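Local atomic coordinates of 75aa long hypothetical regulatory protein AsnC (Pyrococcus horikoshii, PDB entry 2CVI), a protein that is of unknown function but, as a stand-alone Lrp/AsnC-type ligand-binding domain that binds its own kind, may sense small molecules in transcriptional regulation. Residues D47-K50 with D51-Q54. Sequence-based numbering, arbitrary orientation.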
loop_
_atom_site.group_PDB
_atom_site.type_symbol
_atom_site.label_atom_id
_atom_site.label_comp_id
_atom_site.label_asym_id
_atom_site.label_seq_id
_atom_site.Cartn_x
_atom_site.Cartn_y
_atom_site.Cartn_z
ATOM N N ASP A 47 7.229 16.146 -7.427
ATOM C CA ASP A 47 6.621 17.307 -8.063
ATOM C C ASP A 47 5.847 16.956 -9.326
ATOM O O ASP A 47 4.750 17.467 -9.586
ATOM C CB ASP A 47 7.722 18.311 -8.409
ATOM C CG ASP A 47 8.360 18.923 -7.184
ATOM O OD1 ASP A 47 7.800 18.776 -6.073
ATOM O OD2 ASP A 47 9.423 19.569 -7.340
ATOM N N THR A 48 6.447 16.094 -10.125
ATOM C CA THR A 48 5.913 15.696 -11.408
ATOM C C THR A 48 6.048 14.201 -11.622
ATOM O O THR A 48 6.764 13.497 -10.875
ATOM C CB THR A 48 6.725 16.366 -12.562
ATOM O OG1 THR A 48 8.074 15.833 -12.569
ATOM C CG2 THR A 48 6.821 17.901 -12.331
ATOM N N LEU A 49 5.360 13.707 -12.642
ATOM C CA LEU A 49 5.484 12.305 -13.034
ATOM C C LEU A 49 6.885 12.010 -13.541
ATOM O O LEU A 49 7.429 10.917 -13.329
ATOM C CB LEU A 49 4.461 11.921 -14.112
ATOM C CG LEU A 49 3.104 11.498 -13.609
ATOM C CD1 LEU A 49 2.336 10.946 -14.817
ATOM C CD2 LEU A 49 3.216 10.381 -12.522
ATOM N N LYS A 50 7.496 12.967 -14.234
ATOM C CA LYS A 50 8.836 12.764 -14.725
ATOM C C LYS A 50 9.767 12.516 -13.535
ATOM O O LYS A 50 10.644 11.653 -13.588
ATOM C CB LYS A 50 9.274 14.001 -15.526
ATOM C CG LYS A 50 10.711 13.944 -15.956
ATOM C CD LYS A 50 11.016 15.024 -16.959
ATOM C CE LYS A 50 12.513 15.120 -17.196
ATOM N NZ LYS A 50 12.821 16.022 -18.335
ATOM N N ASP A 51 9.561 13.262 -12.452
ATOM C CA ASP A 51 10.385 13.061 -11.262
ATOM C C ASP A 51 10.156 11.665 -10.671
ATOM O O ASP A 51 11.099 11.007 -10.225
ATOM C CB ASP A 51 10.080 14.126 -10.196
ATOM C CG ASP A 51 10.577 15.515 -10.589
ATOM O OD1 ASP A 51 11.675 15.598 -11.166
ATOM O OD2 ASP A 51 9.873 16.497 -10.296
ATOM N N LEU A 52 8.909 11.230 -10.638
ATOM C CA LEU A 52 8.621 9.892 -10.122
ATOM C C LEU A 52 9.285 8.827 -11.002
ATOM O O LEU A 52 9.818 7.853 -10.479
ATOM C CB LEU A 52 7.111 9.691 -10.055
ATOM C CG LEU A 52 6.664 8.268 -9.691
ATOM C CD1 LEU A 52 7.203 7.904 -8.294
ATOM C CD2 LEU A 52 5.129 8.168 -9.797
ATOM N N ASP A 53 9.216 8.992 -12.321
ATOM C CA ASP A 53 9.808 8.044 -13.246
ATOM C C ASP A 53 11.303 7.930 -13.008
ATOM O O ASP A 53 11.858 6.824 -12.973
ATOM C CB ASP A 53 9.516 8.496 -14.684
ATOM C CG ASP A 53 9.676 7.383 -15.675
ATOM O OD1 ASP A 53 9.375 6.218 -15.333
ATOM O OD2 ASP A 53 10.100 7.676 -16.804
ATOM N N GLN A 54 11.968 9.068 -12.828
ATOM C CA GLN A 54 13.391 9.050 -12.578
ATOM C C GLN A 54 13.704 8.404 -11.246
ATOM O O GLN A 54 14.700 7.689 -11.130
ATOM C CB GLN A 54 13.961 10.464 -12.673
ATOM C CG GLN A 54 13.833 10.960 -14.092
ATOM C CD GLN A 54 14.409 12.339 -14.303
ATOM O OE1 GLN A 54 14.974 12.942 -13.388
ATOM N NE2 GLN A 54 14.278 12.846 -15.524
#
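Thr48 OG1 takes the backbone N-H of Asp51 at 3.0 Å in a fairly straight bond (156° at the hydrogen), capping the first turn of helix 49-59. What brings the hydroxyl over that turn is its setting between the backbone N and the carbonyl carbon of Thr48, chi1 67°. The same oxygen makes a weak bond to Asp51 OD2, also at 3.0 Å, for Asp51 turns its carboxylate back toward the helix start, CG beside its own backbone N. Asp47 OD2 lies 4.3 Å from Asp51 OD2, so the two carboxylates probably disfavour each other mildly. With an alanine here instead of Asp51, the Thr48 hydroxyl would probably lose its carboxylate acceptor and keep just the backbone N-H as its cap partner. Behind the cap, Leu52 N bonds Thr48 O, and Asp53 N reaches Leu49 O at 2.8 Å, the first i to i+4 bonds of the helix. On the exposed side, Lys50 CE rests against Gln54 NE2 at 3.3 Å, a carbon-to-amide van der Waals contact where the two extended chains cross. Leu49 and Leu52 touch through their CD2 methyls (4.0 Å) and pack on Val2 and Ile73 of the sheet. This is a threonine N-cap, here starting the second helix of the ferredoxin-like alpha/beta fold of Lrp/AsnC ligand-binding domains.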